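Local atomic coordinates of vacuolar aminopeptidase 1 (Saccharomyces cerevisiae, PDB entry 5JGF), a protein that removes amino acids, preferably neutral or hydrophobic ones, from the N-termini of peptides as a zinc-dependent vacuolar enzyme, and whose precursor forms dodecamers delivered by the cytoplasm-to-vacuole pathway. Residues L261-C266 with S342-H347; H254-P259 with A442-K447; F268-A273 with K454-F459; V364-I369 with S446-L451. All blocks are in the same frame, centred on the assembly; numbering follows the deposited sequence.

How the contacts relate
The four contacts illustrate how a two-zinc site is built on a layered alpha/beta core. Contact 1 holds the metals themselves, with Asp262 bridging both ions and Asp344 on one. Contact 3 lies further along the same helix, 261-278, its centre about 13 Å from that of contact 1, and the two meet where Phe456 CZ lies 3.8 Å from Ala343 CB. Contact 2 pairs the strand that leads into this helix with strand 442-445; Ala442 CB is 3.7 Å from Leu261 CD1. Contact 4 shares Ser446 and Lys447 with contact 2, the centres about 9 Å apart, and opens helix 448-468, which contact 3 uses later.

Contact 1: L261-C266 with S342-H347; sequences LDDRLC and SADVNH. With ZN (zinc ion), chain K; ZN (zinc ion), chain L.
Asp262 and Asp344 meet through a shared zinc ion: OD1 of Asp262 binds the chain K zinc at 2.0 Å, and Asp344 grips the same ion with both carboxylate oxygens, OD1 at 2.1 Å and, by a longer bond, OD2 at 2.5 Å. The metal holds the two acceptors, Asp262 OD1 and Asp344 OD1, 3.2 Å apart, their carboxylate planes 52° to each other. Asp262 reaches the chain L zinc with OD2 and so bridges both ions, as does one water; a second water, on the chain K zinc alone, donates to Val345 O. His91 adds to the chain K site; Glu299 and His438 add to the chain L site.

Behind this shell stands Asp263, after a cis peptide bond. With CG anti to the backbone N (chi1 -177°), its carboxylate reaches residues 342-347, where Val345 N donates to OD1 at 3.2 Å from above the carboxylate plane. Its OD2 lies 2.6 Å from Ala343 O, so close that the acid group probably carries a proton and donates it. Asp263 thus ties down the backbone just after Asp344 and probably just before it. Val345 presses CG2 against the Asp262 carboxylate, 3.5 Å from CG, while its CG1 meets Leu265 CD2 and Cys266 SG. A bridging aspartate followed by a cis peptide, in a co-catalytic dizinc centre, is typical of M18 aminopeptidases and their zinc exopeptidase clan.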
loop_
_atom_site.group_PDB
_atom_site.type_symbol
_atom_site.label_atom_id
_atom_site.label_comp_id
_atom_site.label_asym_id
_atom_site.label_seq_id
_atom_site.Cartn_x
_atom_site.Cartn_y
_atom_site.Cartn_z
ATOM N N LEU D 261 15.050 16.586 37.000
ATOM C CA LEU D 261 15.803 17.833 36.841
ATOM C C LEU D 261 14.910 18.962 36.306
ATOM O O LEU D 261 15.055 20.116 36.686
ATOM C CB LEU D 261 16.999 17.622 35.900
ATOM C CG LEU D 261 18.122 16.681 36.341
ATOM C CD1 LEU D 261 19.265 16.759 35.336
ATOM C CD2 LEU D 261 18.622 17.082 37.730
ATOM N N ASP D 262 13.993 18.621 35.414
ATOM C CA ASP D 262 13.063 19.582 34.838
ATOM C C ASP D 262 11.847 19.668 35.770
ATOM O O ASP D 262 11.095 18.701 35.861
ATOM C CB ASP D 262 12.623 19.054 33.463
ATOM C CG ASP D 262 11.612 19.948 32.760
ATOM O OD1 ASP D 262 11.290 21.035 33.268
ATOM O OD2 ASP D 262 11.149 19.569 31.661
ATOM N N ASP D 263 11.645 20.772 36.497
ATOM C CA ASP D 263 12.483 21.979 36.485
ATOM C C ASP D 263 12.996 22.286 37.910
ATOM O O ASP D 263 13.190 23.442 38.283
ATOM C CB ASP D 263 11.633 23.147 35.928
ATOM C CG ASP D 263 12.406 24.456 35.780
ATOM O OD1 ASP D 263 13.617 24.420 35.479
ATOM O OD2 ASP D 263 11.800 25.541 35.945
ATOM N N ARG D 264 13.215 21.249 38.710
ATOM C CA ARG D 264 13.685 21.450 40.078
ATOM C C ARG D 264 15.139 21.906 40.077
ATOM O O ARG D 264 15.646 22.433 41.073
ATOM C CB ARG D 264 13.485 20.160 40.882
ATOM C CG ARG D 264 11.999 19.907 41.137
ATOM C CD ARG D 264 11.635 18.492 41.563
ATOM N NE ARG D 264 10.179 18.387 41.595
ATOM C CZ ARG D 264 9.499 17.303 41.953
ATOM N NH1 ARG D 264 10.143 16.206 42.321
ATOM N NH2 ARG D 264 8.169 17.311 41.928
ATOM N N LEU D 265 15.814 21.721 38.943
ATOM C CA LEU D 265 17.205 22.164 38.808
ATOM C C LEU D 265 17.228 23.701 38.873
ATOM O O LEU D 265 17.984 24.292 39.650
ATOM C CB LEU D 265 17.787 21.674 37.472
ATOM C CG LEU D 265 19.193 22.117 37.059
ATOM C CD1 LEU D 265 20.199 21.830 38.175
ATOM C CD2 LEU D 265 19.581 21.377 35.781
ATOM N N CYS D 266 16.400 24.342 38.052
ATOM C CA CYS D 266 16.323 25.804 38.056
ATOM C C CYS D 266 15.647 26.310 39.328
ATOM O O CYS D 266 16.027 27.348 39.869
ATOM C CB CYS D 266 15.538 26.319 36.846
ATOM S SG CYS D 266 16.456 26.299 35.300
ATOM N N SER D 342 12.032 33.767 33.259
ATOM C CA SER D 342 11.276 32.523 33.252
ATOM C C SER D 342 12.372 31.468 33.176
ATOM O O SER D 342 12.929 31.224 32.107
ATOM C CB SER D 342 10.382 32.446 32.014
ATOM O OG SER D 342 9.774 31.172 31.918
ATOM N N ALA D 343 12.696 30.866 34.317
ATOM C CA ALA D 343 13.767 29.882 34.381
ATOM C C ALA D 343 13.277 28.448 34.274
ATOM O O ALA D 343 12.722 27.897 35.222
ATOM C CB ALA D 343 14.564 30.067 35.675
ATOM N N ASP D 344 13.488 27.856 33.103
ATOM C CA ASP D 344 13.094 26.477 32.855
ATOM C C ASP D 344 14.246 25.839 32.087
ATOM O O ASP D 344 14.811 26.445 31.176
ATOM C CB ASP D 344 11.807 26.421 32.024
ATOM C CG ASP D 344 11.123 25.065 32.097
ATOM O OD1 ASP D 344 11.718 24.133 32.670
ATOM O OD2 ASP D 344 9.991 24.933 31.581
ATOM N N VAL D 345 14.610 24.624 32.471
ATOM C CA VAL D 345 15.705 23.926 31.818
ATOM C C VAL D 345 15.511 23.843 30.310
ATOM O O VAL D 345 14.385 23.739 29.824
ATOM C CB VAL D 345 15.857 22.494 32.376
ATOM C CG1 VAL D 345 16.288 22.550 33.835
ATOM C CG2 VAL D 345 14.536 21.736 32.240
ATOM N N ASN D 346 16.611 23.931 29.571
ATOM C CA ASN D 346 16.550 23.803 28.126
ATOM C C ASN D 346 17.455 22.637 27.734
ATOM O O ASN D 346 17.952 21.914 28.602
ATOM C CB ASN D 346 16.942 25.102 27.405
ATOM C CG ASN D 346 17.980 25.901 28.152
ATOM O OD1 ASN D 346 18.948 25.352 28.664
ATOM N ND2 ASN D 346 17.791 27.218 28.199
ATOM N N HIS D 347 17.692 22.458 26.442
ATOM C CA HIS D 347 18.446 21.299 25.981
ATOM C C HIS D 347 19.940 21.381 25.732
ATOM O O HIS D 347 20.400 22.160 24.900
ATOM C CB HIS D 347 17.790 20.765 24.705
ATOM C CG HIS D 347 16.316 20.547 24.829
ATOM N ND1 HIS D 347 15.776 19.482 25.518
ATOM C CD2 HIS D 347 15.266 21.262 24.358
ATOM C CE1 HIS D 347 14.457 19.549 25.466
ATOM N NE2 HIS D 347 14.122 20.621 24.769
HETATM ZN ZN ZN K . 10.321 22.534 32.395
HETATM ZN ZN ZN L . 9.202 19.615 31.149
HETATM O O HOH W 1 11.750 22.394 30.449
HETATM O O HOH W 2 8.812 21.674 31.314
#

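Contact 2: H254-P259 with A442-K447; sequences HFLFAP and AATGSK
Phe257 and Phe255 both turn ring edges, in different ways, to strand 442-445. At the Phe257 edge, near the ring plane, sits the methyl of Ala443, with CD1 3.6 Å from CB; the two residues are a non-hydrogen-bonded pair with side chains on one face of the sheet. The Phe255 ring receives Thr444 O at its edge, in plane, 3.7 Å from CD1. Its CG lies anti to the carbonyl carbon (chi1 -58°), which keeps the Phe255 ring beside strand 442-445 although the bond to CB points away from it.

The other face carries Leu256, whose CB approaches Thr444 CG2, and the alanines Ala258 and Ala442. Between the two strands, antiparallel hydrogen bonds link Leu256 N to Thr444 O at 2.9 Å and Thr444 N to Leu256 O at 3.0 Å, with a reciprocal pair between Ala258 and Ala442. The ladder continues beyond the strand where Ser446 N donates to His254 O, nearly straight at 168°. His254 and Phe255 form a classic beta bulge opposite Gly249 on the other neighbouring strand. Thr444 OG1 is satisfied by Ala433 O and Ser446 OG by Lys253 O. The pairing is held chiefly by main-chain bonds, supplemented by CA-H...O contacts, while small side chains and ring edges add apolar contact.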
loop_
_atom_site.group_PDB
_atom_site.type_symbol
_atom_site.label_atom_id
_atom_site.label_comp_id
_atom_site.label_asym_id
_atom_site.label_seq_id
_atom_site.Cartn_x
_atom_site.Cartn_y
_atom_site.Cartn_z
ATOM N N HIS D 254 32.477 15.208 35.252
ATOM C CA HIS D 254 31.937 16.393 34.588
ATOM C C HIS D 254 30.413 16.446 34.612
ATOM O O HIS D 254 29.827 17.484 34.305
ATOM C CB HIS D 254 32.365 16.415 33.119
ATOM C CG HIS D 254 33.842 16.529 32.916
ATOM N ND1 HIS D 254 34.530 15.738 32.020
ATOM C CD2 HIS D 254 34.758 17.356 33.472
ATOM C CE1 HIS D 254 35.807 16.074 32.033
ATOM N NE2 HIS D 254 35.973 17.054 32.905
ATOM N N PHE D 255 29.781 15.333 34.970
ATOM C CA PHE D 255 28.324 15.252 34.965
ATOM C C PHE D 255 27.643 14.971 36.293
ATOM O O PHE D 255 28.260 14.504 37.250
ATOM C CB PHE D 255 27.877 14.161 33.986
ATOM C CG PHE D 255 28.350 14.376 32.579
ATOM C CD1 PHE D 255 27.831 15.407 31.807
ATOM C CD2 PHE D 255 29.319 13.542 32.026
ATOM C CE1 PHE D 255 28.270 15.608 30.501
ATOM C CE2 PHE D 255 29.765 13.735 30.718
ATOM C CZ PHE D 255 29.239 14.768 29.957
ATOM N N LEU D 256 26.342 15.246 36.310
ATOM C CA LEU D 256 25.487 14.999 37.460
ATOM C C LEU D 256 24.274 14.279 36.876
ATOM O O LEU D 256 23.596 14.814 35.997
ATOM C CB LEU D 256 25.062 16.317 38.123
ATOM C CG LEU D 256 24.216 16.238 39.406
ATOM C CD1 LEU D 256 24.312 17.551 40.166
ATOM C CD2 LEU D 256 22.763 15.939 39.068
ATOM N N PHE D 257 24.034 13.054 37.336
ATOM C CA PHE D 257 22.906 12.257 36.866
ATOM C C PHE D 257 21.872 12.246 37.981
ATOM O O PHE D 257 22.196 11.945 39.128
ATOM C CB PHE D 257 23.330 10.809 36.574
ATOM C CG PHE D 257 24.532 10.682 35.670
ATOM C CD1 PHE D 257 24.745 11.580 34.630
ATOM C CD2 PHE D 257 25.422 9.623 35.831
ATOM C CE1 PHE D 257 25.825 11.425 33.760
ATOM C CE2 PHE D 257 26.506 9.458 34.965
ATOM C CZ PHE D 257 26.706 10.359 33.929
ATOM N N ALA D 258 20.630 12.565 37.651
ATOM C CA ALA D 258 19.590 12.589 38.668
ATOM C C ALA D 258 18.217 12.682 38.044
ATOM O O ALA D 258 18.063 13.150 36.915
ATOM C CB ALA D 258 19.806 13.780 39.618
ATOM N N PRO D 259 17.192 12.239 38.781
ATOM C CA PRO D 259 15.828 12.296 38.262
ATOM C C PRO D 259 15.182 13.646 38.536
ATOM O O PRO D 259 15.648 14.415 39.382
ATOM C CB PRO D 259 15.130 11.186 39.030
ATOM C CG PRO D 259 15.769 11.317 40.398
ATOM C CD PRO D 259 17.243 11.474 40.044
ATOM N N ALA D 442 17.753 12.077 34.232
ATOM C CA ALA D 442 18.440 12.983 33.323
ATOM C C ALA D 442 19.876 13.306 33.716
ATOM O O ALA D 442 20.434 12.704 34.636
ATOM C CB ALA D 442 17.627 14.276 33.188
ATOM N N ALA D 443 20.473 14.262 33.009
ATOM C CA ALA D 443 21.851 14.647 33.287
ATOM C C ALA D 443 22.163 16.091 32.927
ATOM O O ALA D 443 21.593 16.651 31.995
ATOM C CB ALA D 443 22.805 13.722 32.535
ATOM N N THR D 444 23.083 16.685 33.678
ATOM C CA THR D 444 23.522 18.047 33.422
ATOM C C THR D 444 24.986 18.106 33.855
ATOM O O THR D 444 25.553 17.084 34.246
ATOM C CB THR D 444 22.666 19.081 34.209
ATOM O OG1 THR D 444 23.046 20.409 33.826
ATOM C CG2 THR D 444 22.844 18.909 35.711
ATOM N N GLY D 445 25.611 19.274 33.755
ATOM C CA GLY D 445 26.999 19.378 34.162
ATOM C C GLY D 445 27.096 19.407 35.677
ATOM O O GLY D 445 26.217 19.946 36.344
ATOM N N SER D 446 28.161 18.830 36.228
ATOM C CA SER D 446 28.336 18.829 37.681
ATOM C C SER D 446 28.565 20.245 38.235
ATOM O O SER D 446 28.342 20.490 39.420
ATOM C CB SER D 446 29.498 17.916 38.073
ATOM O OG SER D 446 30.695 18.295 37.417
ATOM N N LYS D 447 29.008 21.168 37.385
ATOM C CA LYS D 447 29.234 22.560 37.793
ATOM C C LYS D 447 28.024 23.463 37.526
ATOM O O LYS D 447 27.961 24.596 38.007
ATOM C CB LYS D 447 30.428 23.166 37.033
ATOM C CG LYS D 447 31.818 22.818 37.534
ATOM C CD LYS D 447 32.851 23.818 36.987
ATOM C CE LYS D 447 32.492 25.253 37.392
ATOM N NZ LYS D 447 33.591 26.210 37.070
#

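Contact 3: F268-A273 with K454-F459; sequences FAAMIA and KFFNGF
Phe456 of helix 448-468 carries the contact with helix 261-278, and its side chain meets a different alanine at each level. At the base, CB touches Ala273 CB at 3.4 Å, a close meeting of two carbons beside the backbone. The first torsion, with CG anti to the carbonyl carbon (chi1 -68°), then carries the ring back along the other helix toward its earlier turn. CD1 comes up against the main chain there, 3.6 Å from Ala270 N, and 4.1 Å from Ala270 CB. One atom farther out, CE1 reaches Ala269 CB at 3.9 Å, the methyl standing at the ring edge, in plane. The tip passes beyond this helix and meets Ala343 of the central sheet.

At the root of the side chain, Ala273 CB also approaches the backbone of Asn457, 3.6 Å from its N. Within residues 268-273, the residues meeting Phe456 are all alanines, and the short helical segments approach to 8.2 Å at an angle of 47°. Ile88 of strand 86-91 touches both Ala270 and Phe456, placing the interface against the sheet. With methyls, a phenyl ring and helical backbone as the touching groups, the cohesion across these segments is chiefly dispersion and the exclusion of water, with no polar bond joining them.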
loop_
_atom_site.group_PDB
_atom_site.type_symbol
_atom_site.label_atom_id
_atom_site.label_comp_id
_atom_site.label_asym_id
_atom_site.label_seq_id
_atom_site.Cartn_x
_atom_site.Cartn_y
_atom_site.Cartn_z
ATOM N N PHE D 268 15.691 25.007 42.353
ATOM C CA PHE D 268 16.662 24.940 43.446
ATOM C C PHE D 268 17.701 26.056 43.311
ATOM O O PHE D 268 17.976 26.786 44.269
ATOM C CB PHE D 268 17.367 23.582 43.434
ATOM C CG PHE D 268 18.376 23.401 44.537
ATOM C CD1 PHE D 268 17.978 22.969 45.801
ATOM C CD2 PHE D 268 19.729 23.650 44.309
ATOM C CE1 PHE D 268 18.916 22.782 46.825
ATOM C CE2 PHE D 268 20.674 23.468 45.324
ATOM C CZ PHE D 268 20.266 23.032 46.583
ATOM N N ALA D 269 18.278 26.184 42.118
ATOM C CA ALA D 269 19.286 27.210 41.874
ATOM C C ALA D 269 18.735 28.611 42.131
ATOM O O ALA D 269 19.419 29.454 42.714
ATOM C CB ALA D 269 19.808 27.109 40.443
ATOM N N ALA D 270 17.503 28.863 41.694
ATOM C CA ALA D 270 16.896 30.175 41.895
ATOM C C ALA D 270 16.622 30.463 43.372
ATOM O O ALA D 270 16.888 31.570 43.849
ATOM C CB ALA D 270 15.601 30.290 41.088
ATOM N N MET D 271 16.095 29.480 44.097
ATOM C CA MET D 271 15.801 29.672 45.517
ATOM C C MET D 271 17.071 29.864 46.342
ATOM O O MET D 271 17.116 30.712 47.237
ATOM C CB MET D 271 15.010 28.488 46.082
ATOM C CG MET D 271 13.534 28.477 45.715
ATOM S SD MET D 271 12.638 29.993 46.180
ATOM C CE MET D 271 13.141 30.217 47.808
ATOM N N ILE D 272 18.101 29.078 46.051
ATOM C CA ILE D 272 19.356 29.204 46.781
ATOM C C ILE D 272 19.938 30.585 46.507
ATOM O O ILE D 272 20.461 31.241 47.407
ATOM C CB ILE D 272 20.366 28.112 46.359
ATOM C CG1 ILE D 272 19.852 26.736 46.795
ATOM C CG2 ILE D 272 21.732 28.383 46.978
ATOM C CD1 ILE D 272 19.645 26.593 48.292
ATOM N N ALA D 273 19.838 31.034 45.261
ATOM C CA ALA D 273 20.349 32.350 44.902
ATOM C C ALA D 273 19.602 33.423 45.692
ATOM O O ALA D 273 20.211 34.367 46.201
ATOM C CB ALA D 273 20.186 32.590 43.410
ATOM N N LYS D 454 25.057 31.154 40.793
ATOM C CA LYS D 454 25.890 32.333 40.604
ATOM C C LYS D 454 25.214 33.343 39.685
ATOM O O LYS D 454 25.181 34.538 39.978
ATOM C CB LYS D 454 27.254 31.925 40.034
ATOM C CG LYS D 454 28.237 33.077 39.874
ATOM C CD LYS D 454 29.628 32.557 39.518
ATOM C CE LYS D 454 30.135 33.134 38.206
ATOM N NZ LYS D 454 30.251 34.619 38.235
ATOM N N PHE D 455 24.659 32.867 38.578
ATOM C CA PHE D 455 23.992 33.768 37.655
ATOM C C PHE D 455 22.760 34.425 38.273
ATOM O O PHE D 455 22.590 35.640 38.185
ATOM C CB PHE D 455 23.572 33.031 36.384
ATOM C CG PHE D 455 22.767 33.879 35.453
ATOM C CD1 PHE D 455 23.377 34.871 34.695
ATOM C CD2 PHE D 455 21.388 33.730 35.382
ATOM C CE1 PHE D 455 22.623 35.705 33.880
ATOM C CE2 PHE D 455 20.625 34.561 34.571
ATOM C CZ PHE D 455 21.242 35.552 33.819
ATOM N N PHE D 456 21.897 33.622 38.892
ATOM C CA PHE D 456 20.675 34.139 39.505
ATOM C C PHE D 456 20.971 35.104 40.648
ATOM O O PHE D 456 20.219 36.053 40.879
ATOM C CB PHE D 456 19.810 32.982 40.014
ATOM C CG PHE D 456 19.221 32.135 38.916
ATOM C CD1 PHE D 456 19.142 30.754 39.054
ATOM C CD2 PHE D 456 18.738 32.722 37.751
ATOM C CE1 PHE D 456 18.593 29.964 38.044
ATOM C CE2 PHE D 456 18.185 31.941 36.733
ATOM C CZ PHE D 456 18.115 30.563 36.881
ATOM N N ASN D 457 22.063 34.853 41.363
ATOM C CA ASN D 457 22.461 35.716 42.471
ATOM C C ASN D 457 22.832 37.064 41.859
ATOM O O ASN D 457 22.433 38.121 42.357
ATOM C CB ASN D 457 23.667 35.122 43.205
ATOM C CG ASN D 457 24.019 35.889 44.473
ATOM O OD1 ASN D 457 25.188 36.023 44.822
ATOM N ND2 ASN D 457 23.005 36.379 45.173
ATOM N N GLY D 458 23.586 37.011 40.763
ATOM C CA GLY D 458 23.990 38.224 40.074
ATOM C C GLY D 458 22.789 38.994 39.556
ATOM O O GLY D 458 22.802 40.228 39.502
ATOM N N PHE D 459 21.744 38.268 39.165
ATOM C CA PHE D 459 20.526 38.897 38.667
ATOM C C PHE D 459 19.869 39.750 39.750
ATOM O O PHE D 459 19.548 40.916 39.522
ATOM C CB PHE D 459 19.524 37.837 38.195
ATOM C CG PHE D 459 18.138 38.379 37.963
ATOM C CD1 PHE D 459 17.862 39.178 36.858
ATOM C CD2 PHE D 459 17.112 38.108 38.865
ATOM C CE1 PHE D 459 16.581 39.697 36.652
ATOM C CE2 PHE D 459 15.830 38.623 38.671
ATOM C CZ PHE D 459 15.563 39.418 37.562
#

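Contact 4: V364-I369 with S446-L451; sequences VPNVGI and SKDVGL
Asn366 and Asp448 each hold CG anti to the carbonyl carbon (chi1 -51° and -76°), and these torsions bring two polar side chains to the backbone of the facing segment. The exchange is reciprocal. Asp448 OD1 receives the N-H of Asn366 at 3.0 Å, almost straight at 170°, on the syn side but tilted out of the carboxylate plane. Asn366 OD1 in turn accepts from Lys447 N at 2.8 Å, the donor tilted from the carbonyl plane. The same oxygen lies 3.2 Å from Lys447 CB, where the two side chains cross at about a right angle. Asn366 ND2 is used as well, donating to His254 O, so both ends of the amide are held.

Leu451, one turn further along the helix, lays CD1 against the loop backbone, 3.4 Å from Asn366 C. Two waters complete the join. One accepts from Val367 N and lies 2.6 Å from Asp448 OD2, close to Val364 O too; the other donates to Asn366 O and accepts from Lys447 NZ, whose chain bends at chi3 to get there. The lysine also makes a cation-pi contact with Tyr8. Asp448 OD1 has a further, weak hydrogen bond from Gly445 N. Side-chain-to-backbone bonds thus fasten the loop between strands 339-347 and 369-372 of the M18 alpha/beta fold to the start of helix 448-468, beside a subunit interface of the dodecamer.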
loop_
_atom_site.group_PDB
_atom_site.type_symbol
_atom_site.label_atom_id
_atom_site.label_comp_id
_atom_site.label_asym_id
_atom_site.label_seq_id
_atom_site.Cartn_x
_atom_site.Cartn_y
_atom_site.Cartn_z
ATOM N N VAL D 364 26.486 23.736 26.045
ATOM C CA VAL D 364 27.301 22.597 26.432
ATOM C C VAL D 364 27.388 22.629 27.955
ATOM O O VAL D 364 27.025 23.624 28.582
ATOM C CB VAL D 364 28.706 22.658 25.798
ATOM C CG1 VAL D 364 28.577 22.602 24.276
ATOM C CG2 VAL D 364 29.433 23.926 26.224
ATOM N N PRO D 365 27.866 21.541 28.571
ATOM C CA PRO D 365 27.969 21.485 30.032
ATOM C C PRO D 365 29.015 22.375 30.700
ATOM O O PRO D 365 30.037 22.716 30.108
ATOM C CB PRO D 365 28.264 20.007 30.304
ATOM C CG PRO D 365 27.802 19.294 29.046
ATOM C CD PRO D 365 28.213 20.243 27.969
ATOM N N ASN D 366 28.725 22.736 31.946
ATOM C CA ASN D 366 29.623 23.511 32.798
ATOM C C ASN D 366 30.149 24.851 32.300
ATOM O O ASN D 366 31.285 25.230 32.600
ATOM C CB ASN D 366 30.794 22.608 33.196
ATOM C CG ASN D 366 30.323 21.282 33.760
ATOM O OD1 ASN D 366 29.476 21.245 34.651
ATOM N ND2 ASN D 366 30.864 20.186 33.242
ATOM N N VAL D 367 29.322 25.579 31.563
ATOM C CA VAL D 367 29.722 26.883 31.050
ATOM C C VAL D 367 28.907 27.997 31.696
ATOM O O VAL D 367 29.466 28.947 32.242
ATOM C CB VAL D 367 29.553 26.949 29.520
ATOM C CG1 VAL D 367 29.750 28.377 29.028
ATOM C CG2 VAL D 367 30.564 26.018 28.859
ATOM N N GLY D 368 27.585 27.878 31.637
ATOM C CA GLY D 368 26.739 28.899 32.225
ATOM C C GLY D 368 25.286 28.787 31.810
ATOM O O GLY D 368 24.894 27.843 31.124
ATOM N N ILE D 369 24.493 29.767 32.225
ATOM C CA ILE D 369 23.068 29.802 31.921
ATOM C C ILE D 369 22.842 29.804 30.410
ATOM O O ILE D 369 23.676 30.293 29.648
ATOM C CB ILE D 369 22.411 31.061 32.553
ATOM C CG1 ILE D 369 20.916 30.823 32.779
ATOM C CG2 ILE D 369 22.644 32.285 31.663
ATOM C CD1 ILE D 369 20.615 29.860 33.920
ATOM N N SER D 446 28.161 18.830 36.228
ATOM C CA SER D 446 28.336 18.829 37.681
ATOM C C SER D 446 28.565 20.245 38.235
ATOM O O SER D 446 28.342 20.490 39.420
ATOM C CB SER D 446 29.498 17.916 38.073
ATOM O OG SER D 446 30.695 18.295 37.417
ATOM N N LYS D 447 29.008 21.168 37.385
ATOM C CA LYS D 447 29.234 22.560 37.793
ATOM C C LYS D 447 28.024 23.463 37.526
ATOM O O LYS D 447 27.961 24.596 38.007
ATOM C CB LYS D 447 30.428 23.166 37.033
ATOM C CG LYS D 447 31.818 22.818 37.534
ATOM C CD LYS D 447 32.851 23.818 36.987
ATOM C CE LYS D 447 32.492 25.253 37.392
ATOM N NZ LYS D 447 33.591 26.210 37.070
ATOM N N ASP D 448 27.066 22.967 36.754
ATOM C CA ASP D 448 25.909 23.776 36.391
ATOM C C ASP D 448 24.972 24.252 37.495
ATOM O O ASP D 448 24.392 25.331 37.386
ATOM C CB ASP D 448 25.138 23.076 35.268
ATOM C CG ASP D 448 25.842 23.220 33.928
ATOM O OD1 ASP D 448 26.008 22.217 33.202
ATOM O OD2 ASP D 448 26.242 24.357 33.602
ATOM N N VAL D 449 24.816 23.478 38.561
ATOM C CA VAL D 449 23.966 23.930 39.659
ATOM C C VAL D 449 24.610 25.205 40.216
ATOM O O VAL D 449 23.947 26.231 40.384
ATOM C CB VAL D 449 23.877 22.876 40.788
ATOM C CG1 VAL D 449 23.105 23.446 41.971
ATOM C CG2 VAL D 449 23.186 21.618 40.271
ATOM N N GLY D 450 25.913 25.132 40.474
ATOM C CA GLY D 450 26.637 26.277 41.003
ATOM C C GLY D 450 26.666 27.467 40.062
ATOM O O GLY D 450 26.511 28.610 40.492
ATOM N N LEU D 451 26.874 27.212 38.773
ATOM C CA LEU D 451 26.912 28.300 37.804
ATOM C C LEU D 451 25.533 28.956 37.718
ATOM O O LEU D 451 25.423 30.164 37.490
ATOM C CB LEU D 451 27.350 27.773 36.432
ATOM C CG LEU D 451 28.809 27.298 36.361
ATOM C CD1 LEU D 451 29.059 26.587 35.040
ATOM C CD2 LEU D 451 29.752 28.487 36.513
HETATM O O HOH W 3 26.544 25.003 31.081
HETATM O O HOH W 4 32.969 26.885 34.472
#